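Local coordinates for protein amide synthase (PDB 1L5A) that probably forms amide bonds in vibriobactin biosynthesis, as a stand-alone condensation enzyme of the nonribosomal peptide synthetase type, at residues E91-R96 / S107-R112; S278-R283 / Y311-I316. All coordinates share one frame; numbering follows the deposited sequence.

Interaction 1: residues E91-R96 / S107-R112; sequences EQDLQR and SHQVYR
In the beta-alpha-beta unit made by strand 72-75, helix 82-94 and strand 107-114, Asp-93 near the end of the helix meets Ser-107 and Gln-109 of the returning strand. The helix packs on one face of the mixed sheet in the N-terminal half of this condensation-domain fold, and the two strand residues, with His-108 between them, both point to that face. Asp-93 directs its carboxylate at the strand because CG stands anti to the backbone N (chi1 177°). There OD2 comes within 3.5 Å of Ser-107 OG, a polar approach rather than a hydrogen bond. The stronger partners of this buried carboxylate lie on the next strand: Arg-123 forms a salt bridge with OD2, and Tyr-121 a hydrogen bond with OD1. An acid suits the place, since it can serve both, and the small serine lets it come close to the strand. Gln-109 reaches out with an extended chain, its amide plane 90° from the carboxylate plane, and lays NE2 3.6 Å from Asp-93 CB. The other end of that amide is held within the strand, where Tyr-111 OH donates to Gln-109 OE1 over 2.7 Å, from above the carbonyl plane.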
loop_
_atom_site.group_PDB
_atom_site.type_symbol
_atom_site.label_atom_id
_atom_site.label_comp_id
_atom_site.label_asym_id
_atom_site.label_seq_id
_atom_site.Cartn_x
_atom_site.Cartn_y
_atom_site.Cartn_z
ATOM N N GLU A 91 -43.788 -13.913 -8.830
ATOM C CA GLU A 91 -43.695 -13.880 -10.286
ATOM C C GLU A 91 -44.164 -12.524 -10.754
ATOM O O GLU A 91 -43.657 -11.983 -11.727
ATOM C CB GLU A 91 -44.566 -14.970 -10.910
ATOM C CG GLU A 91 -44.541 -15.033 -12.430
ATOM C CD GLU A 91 -43.154 -15.307 -13.013
ATOM O OE1 GLU A 91 -42.339 -16.019 -12.378
ATOM O OE2 GLU A 91 -42.885 -14.823 -14.134
ATOM N N GLN A 92 -45.134 -11.958 -10.055
ATOM C CA GLN A 92 -45.627 -10.656 -10.452
ATOM C C GLN A 92 -44.464 -9.666 -10.458
ATOM O O GLN A 92 -44.286 -8.914 -11.411
ATOM C CB GLN A 92 -46.722 -10.191 -9.492
ATOM C CG GLN A 92 -47.259 -8.805 -9.792
ATOM C CD GLN A 92 -47.813 -8.693 -11.198
ATOM O OE1 GLN A 92 -48.752 -9.404 -11.563
ATOM N NE2 GLN A 92 -47.232 -7.797 -11.997
ATOM N N ASP A 93 -43.655 -9.673 -9.405
ATOM C CA ASP A 93 -42.539 -8.740 -9.354
ATOM C C ASP A 93 -41.504 -9.052 -10.436
ATOM O O ASP A 93 -40.937 -8.142 -11.043
ATOM C CB ASP A 93 -41.902 -8.740 -7.969
ATOM C CG ASP A 93 -40.693 -7.833 -7.889
ATOM O OD1 ASP A 93 -39.562 -8.355 -8.003
ATOM O OD2 ASP A 93 -40.868 -6.606 -7.722
ATOM N N LEU A 94 -41.253 -10.334 -10.677
ATOM C CA LEU A 94 -40.320 -10.715 -11.726
ATOM C C LEU A 94 -40.825 -10.203 -13.076
ATOM O O LEU A 94 -40.045 -9.797 -13.926
ATOM C CB LEU A 94 -40.173 -12.232 -11.787
ATOM C CG LEU A 94 -39.303 -12.786 -10.664
ATOM C CD1 LEU A 94 -39.254 -14.302 -10.747
ATOM C CD2 LEU A 94 -37.904 -12.191 -10.770
ATOM N N GLN A 95 -42.134 -10.215 -13.272
ATOM C CA GLN A 95 -42.704 -9.748 -14.522
ATOM C C GLN A 95 -43.006 -8.261 -14.496
ATOM O O GLN A 95 -43.650 -7.757 -15.414
ATOM C CB GLN A 95 -44.000 -10.501 -14.835
ATOM C CG GLN A 95 -43.818 -11.898 -15.415
ATOM C CD GLN A 95 -45.151 -12.565 -15.761
ATOM O OE1 GLN A 95 -46.097 -11.893 -16.185
ATOM N NE2 GLN A 95 -45.222 -13.892 -15.593
ATOM N N ARG A 96 -42.566 -7.540 -13.469
ATOM C CA ARG A 96 -42.882 -6.115 -13.446
ATOM C C ARG A 96 -42.174 -5.390 -14.589
ATOM O O ARG A 96 -41.199 -5.902 -15.157
ATOM C CB ARG A 96 -42.522 -5.481 -12.098
ATOM C CG ARG A 96 -41.157 -4.821 -12.033
ATOM C CD ARG A 96 -40.042 -5.841 -12.056
ATOM N NE ARG A 96 -38.732 -5.214 -11.951
ATOM C CZ ARG A 96 -37.603 -5.885 -11.776
ATOM N NH1 ARG A 96 -37.628 -7.204 -11.677
ATOM N NH2 ARG A 96 -36.446 -5.233 -11.721
ATOM N N SER A 107 -36.875 -4.766 -4.127
ATOM C CA SER A 107 -38.157 -5.190 -3.593
ATOM C C SER A 107 -37.879 -6.225 -2.506
ATOM O O SER A 107 -36.956 -7.038 -2.635
ATOM C CB SER A 107 -39.017 -5.799 -4.713
ATOM O OG SER A 107 -40.339 -6.076 -4.278
ATOM N N HIS A 108 -38.672 -6.199 -1.439
ATOM C CA HIS A 108 -38.497 -7.136 -0.335
ATOM C C HIS A 108 -39.846 -7.656 0.121
ATOM O O HIS A 108 -40.707 -6.901 0.579
ATOM C CB HIS A 108 -37.760 -6.437 0.817
ATOM C CG HIS A 108 -36.513 -5.750 0.371
ATOM N ND1 HIS A 108 -35.312 -6.412 0.224
ATOM C CD2 HIS A 108 -36.316 -4.499 -0.116
ATOM C CE1 HIS A 108 -34.434 -5.602 -0.342
ATOM N NE2 HIS A 108 -35.018 -4.436 -0.560
ATOM N N GLN A 109 -40.040 -8.958 -0.001
ATOM C CA GLN A 109 -41.307 -9.530 0.392
ATOM C C GLN A 109 -41.065 -10.685 1.359
ATOM O O GLN A 109 -40.123 -11.447 1.180
ATOM C CB GLN A 109 -42.034 -10.030 -0.857
ATOM C CG GLN A 109 -42.283 -8.982 -1.957
ATOM C CD GLN A 109 -42.674 -9.628 -3.321
ATOM O OE1 GLN A 109 -43.150 -10.782 -3.383
ATOM N NE2 GLN A 109 -42.479 -8.876 -4.411
ATOM N N VAL A 110 -41.898 -10.807 2.392
ATOM C CA VAL A 110 -41.759 -11.905 3.343
ATOM C C VAL A 110 -43.098 -12.606 3.508
ATOM O O VAL A 110 -44.130 -11.956 3.615
ATOM C CB VAL A 110 -41.322 -11.421 4.744
ATOM C CG1 VAL A 110 -41.088 -12.625 5.646
ATOM C CG2 VAL A 110 -40.058 -10.593 4.652
ATOM N N TYR A 111 -43.081 -13.931 3.563
ATOM C CA TYR A 111 -44.319 -14.681 3.724
ATOM C C TYR A 111 -44.270 -15.737 4.798
ATOM O O TYR A 111 -43.395 -16.595 4.799
ATOM C CB TYR A 111 -44.723 -15.401 2.429
ATOM C CG TYR A 111 -44.850 -14.511 1.238
ATOM C CD1 TYR A 111 -43.783 -14.351 0.347
ATOM C CD2 TYR A 111 -46.017 -13.794 1.011
ATOM C CE1 TYR A 111 -43.878 -13.484 -0.741
ATOM C CE2 TYR A 111 -46.122 -12.927 -0.074
ATOM C CZ TYR A 111 -45.045 -12.775 -0.941
ATOM O OH TYR A 111 -45.117 -11.861 -1.963
ATOM N N ARG A 112 -45.228 -15.680 5.706
ATOM C CA ARG A 112 -45.328 -16.699 6.729
ATOM C C ARG A 112 -46.334 -17.661 6.083
ATOM O O ARG A 112 -47.519 -17.351 5.956
ATOM C CB ARG A 112 -45.879 -16.110 8.039
ATOM C CG ARG A 112 -46.052 -17.128 9.169
ATOM C CD ARG A 112 -46.419 -16.448 10.488
ATOM N NE ARG A 112 -47.125 -17.350 11.397
ATOM C CZ ARG A 112 -46.577 -17.982 12.431
ATOM N NH1 ARG A 112 -45.291 -17.826 12.729
ATOM N NH2 ARG A 112 -47.324 -18.797 13.163
#

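Interaction 2: residues S278-R283 / Y311-I316; sequences SLPLLR and YRIEQI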
loop_
_atom_site.group_PDB
_atom_site.type_symbol
_atom_site.label_atom_id
_atom_site.label_comp_id
_atom_site.label_asym_id
_atom_site.label_seq_id
_atom_site.Cartn_x
_atom_site.Cartn_y
_atom_site.Cartn_z
ATOM N N SER A 278 -15.291 -8.226 -15.114
ATOM C CA SER A 278 -14.991 -9.359 -15.995
ATOM C C SER A 278 -13.625 -9.185 -16.632
ATOM O O SER A 278 -13.364 -8.190 -17.312
ATOM C CB SER A 278 -16.050 -9.456 -17.089
ATOM O OG SER A 278 -17.328 -9.638 -16.527
ATOM N N LEU A 279 -12.762 -10.167 -16.441
ATOM C CA LEU A 279 -11.416 -10.067 -16.982
ATOM C C LEU A 279 -10.999 -11.280 -17.794
ATOM O O LEU A 279 -11.388 -12.415 -17.505
ATOM C CB LEU A 279 -10.411 -9.846 -15.837
ATOM C CG LEU A 279 -10.726 -8.632 -14.955
ATOM C CD1 LEU A 279 -9.890 -8.672 -13.675
ATOM C CD2 LEU A 279 -10.473 -7.379 -15.732
ATOM N N PRO A 280 -10.201 -11.051 -18.842
ATOM C CA PRO A 280 -9.777 -12.200 -19.640
ATOM C C PRO A 280 -8.426 -12.775 -19.191
ATOM O O PRO A 280 -7.479 -12.041 -18.953
ATOM C CB PRO A 280 -9.755 -11.627 -21.060
ATOM C CG PRO A 280 -9.277 -10.232 -20.828
ATOM C CD PRO A 280 -10.070 -9.797 -19.607
ATOM N N LEU A 281 -8.380 -14.097 -19.067
ATOM C CA LEU A 281 -7.190 -14.859 -18.693
ATOM C C LEU A 281 -6.688 -15.515 -19.980
ATOM O O LEU A 281 -7.450 -16.196 -20.672
ATOM C CB LEU A 281 -7.541 -15.970 -17.679
ATOM C CG LEU A 281 -6.482 -17.070 -17.465
ATOM C CD1 LEU A 281 -5.301 -16.467 -16.743
ATOM C CD2 LEU A 281 -7.047 -18.244 -16.650
ATOM N N LEU A 282 -5.426 -15.299 -20.324
ATOM C CA LEU A 282 -4.880 -15.923 -21.526
ATOM C C LEU A 282 -4.469 -17.281 -21.022
ATOM O O LEU A 282 -3.625 -17.384 -20.131
ATOM C CB LEU A 282 -3.671 -15.155 -22.047
ATOM C CG LEU A 282 -3.240 -15.565 -23.460
ATOM C CD1 LEU A 282 -4.446 -15.477 -24.398
ATOM C CD2 LEU A 282 -2.120 -14.662 -23.958
ATOM N N ARG A 283 -5.088 -18.325 -21.559
ATOM C CA ARG A 283 -4.783 -19.664 -21.096
ATOM C C ARG A 283 -3.384 -20.079 -21.478
ATOM O O ARG A 283 -2.929 -19.837 -22.599
ATOM C CB ARG A 283 -5.788 -20.669 -21.660
ATOM C CG ARG A 283 -7.231 -20.331 -21.328
ATOM C CD ARG A 283 -8.228 -21.344 -21.894
ATOM N NE ARG A 283 -8.029 -21.571 -23.319
ATOM C CZ ARG A 283 -7.263 -22.537 -23.810
ATOM N NH1 ARG A 283 -6.636 -23.370 -22.981
ATOM N NH2 ARG A 283 -7.109 -22.653 -25.124
ATOM N N TYR A 311 -9.092 -2.202 -12.410
ATOM C CA TYR A 311 -9.172 -1.399 -13.642
ATOM C C TYR A 311 -10.371 -1.977 -14.412
ATOM O O TYR A 311 -10.421 -3.160 -14.741
ATOM C CB TYR A 311 -7.864 -1.524 -14.453
ATOM C CG TYR A 311 -7.621 -0.409 -15.462
ATOM C CD1 TYR A 311 -7.238 0.869 -15.051
ATOM C CD2 TYR A 311 -7.797 -0.633 -16.829
ATOM C CE1 TYR A 311 -7.037 1.896 -15.976
ATOM C CE2 TYR A 311 -7.605 0.374 -17.758
ATOM C CZ TYR A 311 -7.226 1.638 -17.335
ATOM O OH TYR A 311 -7.064 2.633 -18.280
ATOM N N ARG A 312 -11.363 -1.140 -14.651
ATOM C CA ARG A 312 -12.575 -1.567 -15.342
ATOM C C ARG A 312 -12.385 -2.067 -16.779
ATOM O O ARG A 312 -11.727 -1.426 -17.611
ATOM C CB ARG A 312 -13.586 -0.419 -15.318
ATOM C CG ARG A 312 -14.235 -0.198 -13.954
ATOM C CD ARG A 312 -15.558 -0.904 -13.949
ATOM N NE ARG A 312 -15.642 -2.006 -13.006
ATOM C CZ ARG A 312 -16.321 -3.122 -13.246
ATOM N NH1 ARG A 312 -16.960 -3.278 -14.396
ATOM N NH2 ARG A 312 -16.365 -4.076 -12.336
ATOM N N ILE A 313 -12.980 -3.221 -17.062
ATOM C CA ILE A 313 -12.899 -3.803 -18.389
ATOM C C ILE A 313 -13.522 -2.837 -19.400
ATOM O O ILE A 313 -13.101 -2.778 -20.552
ATOM C CB ILE A 313 -13.631 -5.172 -18.443
ATOM C CG1 ILE A 313 -13.398 -5.837 -19.803
ATOM C CG2 ILE A 313 -15.130 -4.985 -18.192
ATOM C CD1 ILE A 313 -12.016 -6.425 -19.981
ATOM N N GLU A 314 -14.521 -2.072 -18.972
ATOM C CA GLU A 314 -15.152 -1.116 -19.872
ATOM C C GLU A 314 -14.095 -0.124 -20.285
ATOM O O GLU A 314 -14.060 0.325 -21.435
ATOM C CB GLU A 314 -16.304 -0.362 -19.188
ATOM C CG GLU A 314 -17.516 -1.219 -18.811
ATOM C CD GLU A 314 -17.316 -2.013 -17.527
ATOM O OE1 GLU A 314 -16.317 -1.749 -16.821
ATOM O OE2 GLU A 314 -18.168 -2.883 -17.214
ATOM N N GLN A 315 -13.230 0.213 -19.327
ATOM C CA GLN A 315 -12.142 1.163 -19.557
ATOM C C GLN A 315 -11.156 0.522 -20.525
ATOM O O GLN A 315 -10.698 1.165 -21.463
ATOM C CB GLN A 315 -11.435 1.513 -18.238
ATOM C CG GLN A 315 -10.335 2.561 -18.401
ATOM C CD GLN A 315 -10.906 3.846 -18.934
ATOM O OE1 GLN A 315 -11.807 4.431 -18.328
ATOM N NE2 GLN A 315 -10.403 4.293 -20.078
ATOM N N ILE A 316 -10.832 -0.747 -20.285
ATOM C CA ILE A 316 -9.936 -1.469 -21.172
ATOM C C ILE A 316 -10.540 -1.399 -22.585
ATOM O O ILE A 316 -9.844 -1.060 -23.533
ATOM C CB ILE A 316 -9.771 -2.956 -20.760
ATOM C CG1 ILE A 316 -9.093 -3.059 -19.394
ATOM C CG2 ILE A 316 -8.940 -3.686 -21.792
ATOM C CD1 ILE A 316 -8.763 -4.489 -18.974
#
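The Tyr-311 ring has Ile-316 CG1 at its edge, in the ring plane, while Tyr-177 of helix 175-189 meets it with the ring planes at about 50°; its hydroxyl bonds to Asp-319. At the edge of the Arg-312 guanidinium lies the Glu-314 carboxylate, in a salt bridge of 2.9 Å from NH1 to OE1 that uses the syn lone pair and tilts 17° from the guanidinium plane. Both residues, Tyr-311 and Arg-312, directly precede helix 313-319, Arg-312 at the N-cap. In this condensation-domain fold the contact joins that helix's first turn to strand 277-282, paired antiparallel with strand 255-260. Ile-313 faces the strand, its CB 3.2 Å from Ser-278 O. With CG1 anti to the backbone N (chi1 -174°), the longer branch runs past that oxygen, and CD1 meets Pro-280 CD tip to tip at 3.9 Å. Isoleucine suits this place: its branched side chain lies against the Ser-278 carbonyl oxygen and the Pro-280 ring. Leu-279 adds CD2, 4.3 Å from Tyr-311 O. Asn-277 bonds to Tyr-311 O and Ile-313 N, but the direct contact is van der Waals packing of aliphatic carbons on backbone carbonyl oxygens and one proline ring, with little directional bonding.

How the interactions relate
Interactions 1 and 2 lie on opposite sides of the chain's centre, with their own centres 35 Å apart and their nearest atoms about 19 Å apart, so neither touches the other. Each sets a helix against a strand, but at different helix ends: the last turn in interaction 1, the first in interaction 2. The former belongs to a five-stranded mixed sheet and centres on a buried carboxylate. Its partner Arg-123 stands on a strand that leads into the HHxxxDG signature motif of condensation domains, so the pair may help to position that approach to the active site. Interaction 2, in a two-stranded antiparallel sheet, is structural packing and rests on van der Waals contact of an isoleucine with a backbone carbonyl and a proline.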